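Local coordinates for protein phosphoribosylaminoimidazole-succinocarboxamide synthase (Saccharomyces cerevisiae, PDB 2CNV) that catalyses the ATP-dependent joining of CAIR and L-aspartate to form SAICAR, a step of de novo purine biosynthesis, at residues 123-128 / 152-157; 211-216 / 241-246; 258-263 / 290-295. All coordinates share one frame; numbering follows the deposited sequence.

All three contacts touch the bound SSS, yet they differ in depth and in chemistry. Contact 2 is the buried one, an antiparallel strand pair in the mixed sheet. Contact 1, partly buried, reaches the same sheet from the other side of 211-216: the backbone of G123 and Y124 probably bonds to A214. Contact 3, also partly buried, sets a loop and helix start against helix 282-300, with Y258 probably bonded to F243 of contact 2. Chemistry follows place: contact 1 joins backbone bonds to ring packing, contact 2 adds a salt bridge beside the ligand, and contact 3 packs mainly side chains, with a charged pair inside 258-263.

Contact 1: 123-128 / 152-157. With SSS (N-{[5-amino-1-(5-O-phosphono-beta-D-arabinofuranosyl)-1H-imidazol-4-yl]carbonyl}-L-aspartic acid), chain D.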
# COMPACT_ATOMS: atom_id res chain seq x y z
N GLY A 123 10.03 9.72 4.54
CA GLY A 123 10.37 11.13 4.36
C GLY A 123 10.32 11.88 5.68
O GLY A 123 10.90 12.95 5.81
N TYR A 124 9.62 11.30 6.65
CA TYR A 124 9.36 11.93 7.94
C TYR A 124 9.59 10.89 9.04
O TYR A 124 9.34 9.70 8.83
CB TYR A 124 7.91 12.44 8.01
CG TYR A 124 7.56 13.50 6.98
CD1 TYR A 124 7.40 13.17 5.62
CD2 TYR A 124 7.38 14.84 7.35
CE1 TYR A 124 7.10 14.14 4.67
CE2 TYR A 124 7.07 15.82 6.40
CZ TYR A 124 6.93 15.46 5.07
OH TYR A 124 6.63 16.41 4.12
N ILE A 125 10.04 11.34 10.21
CA ILE A 125 10.31 10.39 11.30
C ILE A 125 9.03 10.13 12.11
O ILE A 125 8.51 11.02 12.77
CB ILE A 125 11.52 10.81 12.19
CG1 ILE A 125 11.96 9.65 13.10
CG2 ILE A 125 11.21 12.09 12.99
CD1 ILE A 125 13.35 9.83 13.71
N THR A 126 8.53 8.90 12.02
CA THR A 126 7.31 8.50 12.72
C THR A 126 7.34 6.97 12.93
O THR A 126 8.35 6.34 12.62
CB THR A 126 6.04 8.99 11.96
OG1 THR A 126 4.87 8.80 12.76
CG2 THR A 126 5.88 8.28 10.61
N GLY A 127 6.26 6.39 13.46
CA GLY A 127 6.16 4.93 13.59
C GLY A 127 7.35 4.31 14.29
O GLY A 127 7.85 4.84 15.28
N SER A 128 7.83 3.19 13.77
CA SER A 128 8.92 2.45 14.42
C SER A 128 10.28 3.15 14.30
O SER A 128 11.19 2.86 15.08
CB SER A 128 9.00 1.01 13.91
OG SER A 128 9.45 0.95 12.57
N GLN A 152 8.86 15.09 12.24
CA GLN A 152 9.75 15.97 11.47
C GLN A 152 10.19 15.32 10.16
O GLN A 152 10.34 14.10 10.08
CB GLN A 152 10.98 16.39 12.31
CG GLN A 152 11.84 17.47 11.66
CD GLN A 152 12.85 18.10 12.62
OE1 GLN A 152 12.72 18.03 13.84
NE2 GLN A 152 13.87 18.73 12.05
N GLU A 153 10.37 16.15 9.13
CA GLU A 153 10.93 15.70 7.86
C GLU A 153 12.42 15.39 8.06
O GLU A 153 13.14 16.15 8.72
CB GLU A 153 10.71 16.77 6.78
CG GLU A 153 10.87 16.28 5.33
CD GLU A 153 10.49 17.34 4.28
OE1 GLU A 153 10.07 18.46 4.66
OE2 GLU A 153 10.59 17.03 3.07
N PHE A 154 12.86 14.25 7.53
CA PHE A 154 14.29 13.96 7.42
C PHE A 154 14.90 14.95 6.43
O PHE A 154 14.18 15.45 5.56
CB PHE A 154 14.52 12.54 6.90
CG PHE A 154 14.25 11.46 7.91
CD1 PHE A 154 15.12 11.26 8.97
CD2 PHE A 154 13.14 10.63 7.78
CE1 PHE A 154 14.88 10.25 9.90
CE2 PHE A 154 12.89 9.63 8.70
CZ PHE A 154 13.76 9.44 9.77
N PRO A 155 16.22 15.22 6.54
CA PRO A 155 16.91 16.05 5.54
C PRO A 155 16.66 15.56 4.10
O PRO A 155 16.38 16.36 3.21
CB PRO A 155 18.39 15.89 5.93
CG PRO A 155 18.34 15.66 7.42
CD PRO A 155 17.14 14.78 7.61
N GLU A 156 16.77 14.24 3.89
CA GLU A 156 16.40 13.59 2.63
C GLU A 156 15.61 12.34 3.00
O GLU A 156 15.91 11.72 4.03
CB GLU A 156 17.64 13.15 1.83
CG GLU A 156 18.58 14.27 1.36
CD GLU A 156 17.97 15.21 0.33
OE1 GLU A 156 17.13 14.76 -0.48
OE2 GLU A 156 18.34 16.40 0.34
N PRO A 157 14.62 11.95 2.17
CA PRO A 157 13.94 10.68 2.39
C PRO A 157 14.93 9.52 2.40
O PRO A 157 15.90 9.53 1.62
CB PRO A 157 13.00 10.58 1.18
CG PRO A 157 12.73 12.00 0.81
CD PRO A 157 14.05 12.68 1.02
PA SSS D . 6.51 1.34 10.77
O1A SSS D . 5.26 1.12 11.57
O2A SSS D . 7.54 0.25 10.96
O3A SSS D . 7.05 2.74 10.83
O5' SSS D . 6.04 1.18 9.25
C5' SSS D . 6.97 0.97 8.18
C4' SSS D . 6.21 0.98 6.86
O4' SSS D . 5.09 0.11 6.98
C1' SSS D . 3.99 0.65 6.25
N9 SSS D . 2.68 0.23 6.82
C4 SSS D . 2.31 -0.02 8.08
O6 SSS D . 0.82 -1.21 10.36
N3 SSS D . 3.12 0.12 9.17
C6 SSS D . 0.23 -0.76 9.38
N6 SSS D . -1.09 -0.58 9.34
C61 SSS D . -1.97 -0.87 10.46
C62 SSS D . -2.42 -2.31 10.48
C63 SSS D . -3.17 0.05 10.25
C64 SSS D . -3.15 1.18 11.25
O65 SSS D . -3.33 -2.64 11.26
O66 SSS D . -1.87 -3.15 9.73
O67 SSS D . -2.83 2.32 10.85
O68 SSS D . -3.44 0.94 12.45
C5 SSS D . 0.99 -0.42 8.14
N7 SSS D . 0.56 -0.42 6.86
C8 SSS D . 1.60 -0.03 6.07
C2' SSS D . 4.22 2.15 6.13
O2' SSS D . 3.40 2.99 6.94
C3' SSS D . 5.66 2.36 6.52
O3' SSS D . 6.26 2.91 5.35
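E153 lays its side chain over one face of the Y124 ring, and its carboxylate plane is only 13° from that of the ring, so the two flat groups are stacked. The approach is a CH-pi contact displaced toward the rim, with E153 CG 4.1 Å from the ring centroid of Y124. With CG anti to the backbone N (chi1 -163°) and the chain extended beyond it, the carboxylate is carried along the ring toward its hydroxyl end, where E153 CD is 4.0 Å from Y124 OH. The overlap follows from the strand pairing: Y124 and E153 form an antiparallel non-hydrogen-bonded pair with both side chains on the same face. Y199 and K207 of helix 185-208 also pack on Y124.

F154 meets I125 differently. The two side chains cross at about a right angle, F154 CZ lying 3.6 Å from I125 CB, while an edge of the phenyl ring abuts the carbonyl carbon of G123. Backbone bonds beside these groups fix the spacing: F154 N gives to G123 O at 2.9 Å, and I125 N gives to Q152 O at 2.8 Å.

Beyond I125 the chain reaches the ligand. S128 grips the phosphate of SSS twice, through its N to O3A at 3.1 Å and its OG to O2A at 2.6 Å. At G127 a CB would collide with O3A, and the positive phi also favours glycine. The chemistry implies a division of labour: ring packing and backbone bonds lie just before helix 127-136 and probably steady its approach, while the first turn offers a backbone N-H and a hydroxyl to the anion.

Contact 2: 211-216 / 241-246. With SSS (N-{[5-amino-1-(5-O-phosphono-beta-D-arabinofuranosyl)-1H-imidazol-4-yl]carbonyl}-L-aspartic acid), chain D.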
# COMPACT_ATOMS: atom_id res chain seq x y z
N ILE A 211 -2.05 16.33 0.89
CA ILE A 211 -1.79 15.13 1.68
C ILE A 211 -0.28 14.90 1.82
O ILE A 211 0.45 14.89 0.83
CB ILE A 211 -2.50 13.87 1.09
CG1 ILE A 211 -4.02 14.00 1.20
CG2 ILE A 211 -2.03 12.57 1.79
CD1 ILE A 211 -4.80 12.99 0.38
N ILE A 212 0.18 14.74 3.06
CA ILE A 212 1.56 14.37 3.30
C ILE A 212 1.65 12.84 3.37
O ILE A 212 1.02 12.23 4.22
CB ILE A 212 2.14 15.02 4.58
CG1 ILE A 212 2.16 16.55 4.43
CG2 ILE A 212 3.55 14.46 4.85
CD1 ILE A 212 2.71 17.30 5.63
N ILE A 213 2.40 12.24 2.45
CA ILE A 213 2.73 10.82 2.54
C ILE A 213 4.04 10.70 3.33
O ILE A 213 5.14 10.91 2.79
CB ILE A 213 2.81 10.17 1.13
CG1 ILE A 213 1.52 10.46 0.36
CG2 ILE A 213 3.12 8.65 1.23
CD1 ILE A 213 1.46 9.86 -1.06
N ALA A 214 3.90 10.38 4.61
CA ALA A 214 5.03 10.38 5.56
C ALA A 214 6.07 9.31 5.24
O ALA A 214 7.28 9.51 5.44
CB ALA A 214 4.50 10.19 6.97
N ASP A 215 5.58 8.17 4.76
CA ASP A 215 6.42 7.04 4.39
C ASP A 215 5.57 6.07 3.56
O ASP A 215 4.35 6.25 3.46
CB ASP A 215 7.02 6.35 5.64
CG ASP A 215 5.96 5.96 6.66
OD1 ASP A 215 4.90 5.45 6.25
OD2 ASP A 215 6.20 6.13 7.87
N THR A 216 6.22 5.08 2.96
CA THR A 216 5.52 4.12 2.12
C THR A 216 6.32 2.84 2.02
O THR A 216 7.55 2.84 2.16
CB THR A 216 5.27 4.68 0.68
OG1 THR A 216 4.29 3.88 -0.00
CG2 THR A 216 6.55 4.72 -0.14
N SER A 241 1.03 3.01 3.07
CA SER A 241 1.73 4.26 3.40
C SER A 241 1.04 4.93 4.57
O SER A 241 -0.08 4.55 4.93
CB SER A 241 1.68 5.23 2.21
OG SER A 241 1.72 4.53 0.97
N ARG A 242 1.71 5.93 5.16
CA ARG A 242 1.10 6.81 6.15
C ARG A 242 0.66 8.12 5.51
O ARG A 242 1.48 8.92 5.08
CB ARG A 242 2.07 7.11 7.30
CG ARG A 242 2.05 6.06 8.38
CD ARG A 242 2.91 6.47 9.56
NE ARG A 242 2.91 5.43 10.57
CZ ARG A 242 3.85 4.49 10.71
NH1 ARG A 242 4.91 4.45 9.91
NH2 ARG A 242 3.71 3.58 11.67
N PHE A 243 -0.66 8.31 5.43
CA PHE A 243 -1.25 9.53 4.91
C PHE A 243 -1.56 10.48 6.07
O PHE A 243 -2.17 10.08 7.06
CB PHE A 243 -2.55 9.21 4.15
CG PHE A 243 -2.35 8.73 2.72
CD1 PHE A 243 -1.14 8.17 2.30
CD2 PHE A 243 -3.40 8.81 1.80
CE1 PHE A 243 -0.97 7.72 0.98
CE2 PHE A 243 -3.25 8.36 0.49
CZ PHE A 243 -2.03 7.82 0.07
N TRP A 244 -1.13 11.73 5.93
CA TRP A 244 -1.44 12.79 6.88
C TRP A 244 -2.08 13.97 6.16
O TRP A 244 -1.71 14.30 5.03
CB TRP A 244 -0.15 13.31 7.54
CG TRP A 244 0.57 12.34 8.44
CD1 TRP A 244 0.05 11.25 9.08
CD2 TRP A 244 1.95 12.42 8.83
NE1 TRP A 244 1.02 10.63 9.83
CE2 TRP A 244 2.20 11.33 9.70
CE3 TRP A 244 3.00 13.30 8.53
CZ2 TRP A 244 3.46 11.09 10.27
CZ3 TRP A 244 4.25 13.07 9.10
CH2 TRP A 244 4.47 11.97 9.96
N ASN A 245 -3.00 14.63 6.85
CA ASN A 245 -3.53 15.93 6.43
C ASN A 245 -2.44 17.00 6.48
O ASN A 245 -1.92 17.34 7.55
CB ASN A 245 -4.72 16.33 7.32
CG ASN A 245 -5.34 17.68 6.94
OD1 ASN A 245 -4.67 18.56 6.40
ND2 ASN A 245 -6.61 17.85 7.26
N GLY A 246 -2.13 17.55 5.31
CA GLY A 246 -1.03 18.49 5.15
C GLY A 246 -1.25 19.83 5.83
O GLY A 246 -0.30 20.43 6.34
PA SSS D . 6.51 1.34 10.77
O1A SSS D . 5.26 1.12 11.57
O2A SSS D . 7.54 0.25 10.96
O3A SSS D . 7.05 2.74 10.83
O5' SSS D . 6.04 1.18 9.25
C5' SSS D . 6.97 0.97 8.18
C4' SSS D . 6.21 0.98 6.86
O4' SSS D . 5.09 0.11 6.98
C1' SSS D . 3.99 0.65 6.25
N9 SSS D . 2.68 0.23 6.82
C4 SSS D . 2.31 -0.02 8.08
O6 SSS D . 0.82 -1.21 10.36
N3 SSS D . 3.12 0.12 9.17
C6 SSS D . 0.23 -0.76 9.38
N6 SSS D . -1.09 -0.58 9.34
C61 SSS D . -1.97 -0.87 10.46
C62 SSS D . -2.42 -2.31 10.48
C63 SSS D . -3.17 0.05 10.25
C64 SSS D . -3.15 1.18 11.25
O65 SSS D . -3.33 -2.64 11.26
O66 SSS D . -1.87 -3.15 9.73
O67 SSS D . -2.83 2.32 10.85
O68 SSS D . -3.44 0.94 12.45
C5 SSS D . 0.99 -0.42 8.14
N7 SSS D . 0.56 -0.42 6.86
C8 SSS D . 1.60 -0.03 6.07
C2' SSS D . 4.22 2.15 6.13
O2' SSS D . 3.40 2.99 6.94
C3' SSS D . 5.66 2.36 6.52
O3' SSS D . 6.26 2.91 5.35
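R242 NH1 is held from two directions: it donates to D215 OD2 at 2.9 Å, in a salt bridge across the strands, and to the phosphate O3A of SSS, also at 2.9 Å. The neighbouring R242 NH2 gives to O1A at 2.9 Å, so the guanidinium presents its edge to both the carboxylate and the phosphate, with SSS O2' over one face. The carboxylate of D215 is turned 72° from the guanidinium plane, and its OD2 is met on the syn side. For D215, CG sits between the backbone N and the carbonyl carbon (chi1 54°), which places the carboxylate between the arginine and the sugar. OD1 accepts from SSS O2' at 3.0 Å and weakly from O3'. One carboxylate thus binds both the sugar and the arginine, and probably orients the latter toward the phosphate.

These residues belong to the beta hairpin of strands 211-223 and 228-245, two neighbours in the mixed sheet, whose short segments run at 147° to each other. I212 and W244 form a hydrogen-bonded pair, with I212 N to W244 O at 2.8 Å and a matching bond in return; A214 N donates to R242 O one step nearer the ligand.

The indole of W244 shares its face of the sheet with I212. The methyl of A214 stands squarely over its six-membered ring, CB lying 3.4 Å from that ring's centroid in a close CH-pi contact. On the opposite face I211 CG2 lies over the ring of F243, 4.0 Å from F243 CG, whereas I213 runs alongside the same phenyl and points the same way. L299 of helix 282-300 covers I211 and F243 there.

Contact 3: 258-263 / 290-295; sequences YDKQFL and AKYIEA. With SSS (N-{[5-amino-1-(5-O-phosphono-beta-D-arabinofuranosyl)-1H-imidazol-4-yl]carbonyl}-L-aspartic acid), chain D; SO4 (sulfate ion), chain E.
Apolar packing joins Y258 to A295 of helix 282-300: the ring atom Y258 CE1 is 3.6 Å from A295 CB. A chi1 of -175°, placing CG of Y258 opposite the backbone N, carries the ring to the helix, and its hydroxyl arrives beside the aliphatic part of E294, with Y258 OH 3.5 Å from E294 CG. F243 also packs on Y258.

Polar groups gather round D259 and Y292. Within 258-263, K260 NZ donates to D259 OD2 at 2.6 Å in a salt bridge, and the same oxygen lies 3.2 Å from Y292 OH. The carboxylate is turned 66° from the tyrosine ring, whose CE1 meets D259 CB. A bend at the end of the lysine chain (chi4 69°) folds the ammonium back toward D259, and D239 supplies a second salt bridge. A methionine in place of K260 would probably leave the carboxylates of D259 and D239 without their shared positive partner.

Contacts to bound groups come from the loop and from the start of the helix. K260 CD packs 3.8 Å from O67 of SSS, a carboxylate oxygen of its aspartyl moiety, and Q261 NE2 donates to sulfate O1 at 3.3 Å. Y42 and R264 hold that sulfate too, which probably came from the crystallisation liquor. The arrangement is that of a loop leading into helix 261-269, packed against helix 282-300 and bordering the aspartyl end of the SAICAR synthetase active site.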
# COMPACT_ATOMS: atom_id res chain seq x y z
N TYR A 258 -4.89 9.91 8.34
CA TYR A 258 -5.84 10.52 7.42
C TYR A 258 -7.06 9.63 7.22
O TYR A 258 -8.19 10.11 7.24
CB TYR A 258 -5.16 10.80 6.08
CG TYR A 258 -6.00 11.54 5.06
CD1 TYR A 258 -6.91 10.86 4.24
CD2 TYR A 258 -5.86 12.91 4.88
CE1 TYR A 258 -7.68 11.56 3.29
CE2 TYR A 258 -6.60 13.61 3.94
CZ TYR A 258 -7.50 12.93 3.14
OH TYR A 258 -8.23 13.63 2.21
N ASP A 259 -6.81 8.33 7.06
CA ASP A 259 -7.88 7.38 6.74
C ASP A 259 -8.42 6.60 7.94
O ASP A 259 -9.60 6.25 7.96
CB ASP A 259 -7.43 6.40 5.65
CG ASP A 259 -6.17 5.63 6.03
OD1 ASP A 259 -5.19 6.26 6.49
OD2 ASP A 259 -6.14 4.39 5.86
N LYS A 260 -7.56 6.32 8.92
CA LYS A 260 -7.93 5.41 10.00
C LYS A 260 -8.18 6.01 11.38
O LYS A 260 -8.50 5.27 12.31
CB LYS A 260 -6.94 4.25 10.09
CG LYS A 260 -7.00 3.36 8.86
CD LYS A 260 -6.19 2.08 9.02
CE LYS A 260 -6.17 1.30 7.71
NZ LYS A 260 -5.38 2.01 6.65
N GLN A 261 -8.06 7.33 11.53
CA GLN A 261 -8.13 7.91 12.88
C GLN A 261 -9.50 7.77 13.54
O GLN A 261 -9.58 7.50 14.74
CB GLN A 261 -7.67 9.37 12.93
CG GLN A 261 -7.26 9.82 14.35
CD GLN A 261 -6.09 9.01 14.89
OE1 GLN A 261 -5.03 8.92 14.25
NE2 GLN A 261 -6.26 8.42 16.07
N PHE A 262 -10.55 7.95 12.76
CA PHE A 262 -11.92 7.79 13.26
C PHE A 262 -12.13 6.38 13.83
O PHE A 262 -12.63 6.21 14.95
CB PHE A 262 -12.95 8.11 12.17
CG PHE A 262 -14.25 8.64 12.71
CD1 PHE A 262 -14.32 9.90 13.31
CD2 PHE A 262 -15.41 7.88 12.61
CE1 PHE A 262 -15.53 10.39 13.82
CE2 PHE A 262 -16.63 8.37 13.10
CZ PHE A 262 -16.69 9.63 13.71
N LEU A 263 -11.70 5.38 13.06
CA LEU A 263 -11.77 3.99 13.51
C LEU A 263 -10.88 3.73 14.72
O LEU A 263 -11.34 3.15 15.72
CB LEU A 263 -11.41 3.03 12.36
CG LEU A 263 -11.18 1.56 12.73
CD1 LEU A 263 -12.43 0.93 13.38
CD2 LEU A 263 -10.71 0.77 11.52
N ALA A 290 -16.01 7.54 3.53
CA ALA A 290 -15.97 8.91 3.03
C ALA A 290 -14.55 9.45 2.98
O ALA A 290 -14.20 10.23 2.10
CB ALA A 290 -16.86 9.81 3.89
N LYS A 291 -13.73 9.02 3.94
CA LYS A 291 -12.32 9.43 3.98
C LYS A 291 -11.51 8.85 2.83
O LYS A 291 -10.65 9.53 2.27
CB LYS A 291 -11.70 9.06 5.33
CG LYS A 291 -11.78 10.19 6.34
CD LYS A 291 -11.70 9.70 7.78
CE LYS A 291 -11.86 10.85 8.77
NZ LYS A 291 -10.71 11.80 8.70
N TYR A 292 -11.77 7.59 2.49
CA TYR A 292 -11.15 6.96 1.31
C TYR A 292 -11.55 7.63 -0.00
O TYR A 292 -10.71 7.86 -0.87
CB TYR A 292 -11.48 5.46 1.24
CG TYR A 292 -10.71 4.65 2.25
CD1 TYR A 292 -9.31 4.58 2.20
CD2 TYR A 292 -11.36 3.98 3.28
CE1 TYR A 292 -8.59 3.84 3.14
CE2 TYR A 292 -10.64 3.23 4.23
CZ TYR A 292 -9.26 3.18 4.16
OH TYR A 292 -8.56 2.46 5.09
N ILE A 293 -12.84 7.93 -0.15
CA ILE A 293 -13.33 8.67 -1.34
C ILE A 293 -12.60 10.02 -1.45
O ILE A 293 -12.10 10.36 -2.51
CB ILE A 293 -14.88 8.87 -1.30
CG1 ILE A 293 -15.59 7.52 -1.46
CG2 ILE A 293 -15.35 9.87 -2.38
CD1 ILE A 293 -17.08 7.52 -1.02
N GLU A 294 -12.51 10.75 -0.34
CA GLU A 294 -11.85 12.07 -0.34
C GLU A 294 -10.37 11.98 -0.73
O GLU A 294 -9.88 12.81 -1.50
CB GLU A 294 -12.06 12.75 1.03
CG GLU A 294 -11.53 14.18 1.17
CD GLU A 294 -12.20 15.20 0.25
OE1 GLU A 294 -13.29 14.93 -0.31
OE2 GLU A 294 -11.63 16.30 0.09
N ALA A 295 -9.66 10.99 -0.19
CA ALA A 295 -8.24 10.77 -0.55
C ALA A 295 -8.09 10.45 -2.04
O ALA A 295 -7.22 10.98 -2.72
CB ALA A 295 -7.65 9.64 0.28
PA SSS D . 6.51 1.34 10.77
O1A SSS D . 5.26 1.12 11.57
O2A SSS D . 7.54 0.25 10.96
O3A SSS D . 7.05 2.74 10.83
O5' SSS D . 6.04 1.18 9.25
C5' SSS D . 6.97 0.97 8.18
C4' SSS D . 6.21 0.98 6.86
O4' SSS D . 5.09 0.11 6.98
C1' SSS D . 3.99 0.65 6.25
N9 SSS D . 2.68 0.23 6.82
C4 SSS D . 2.31 -0.02 8.08
O6 SSS D . 0.82 -1.21 10.36
N3 SSS D . 3.12 0.12 9.17
C6 SSS D . 0.23 -0.76 9.38
N6 SSS D . -1.09 -0.58 9.34
C61 SSS D . -1.97 -0.87 10.46
C62 SSS D . -2.42 -2.31 10.48
C63 SSS D . -3.17 0.05 10.25
C64 SSS D . -3.15 1.18 11.25
O65 SSS D . -3.33 -2.64 11.26
O66 SSS D . -1.87 -3.15 9.73
O67 SSS D . -2.83 2.32 10.85
O68 SSS D . -3.44 0.94 12.45
C5 SSS D . 0.99 -0.42 8.14
N7 SSS D . 0.56 -0.42 6.86
C8 SSS D . 1.60 -0.03 6.07
C2' SSS D . 4.22 2.15 6.13
O2' SSS D . 3.40 2.99 6.94
C3' SSS D . 5.66 2.36 6.52
O3' SSS D . 6.26 2.91 5.35
S SO4 E . -3.36 6.51 17.99
O1 SO4 E . -4.57 7.12 18.53
O2 SO4 E . -3.34 6.71 16.54
O3 SO4 E . -2.19 7.15 18.57
O4 SO4 E . -3.32 5.08 18.30
O HOH W 1 -8.40 11.55 10.07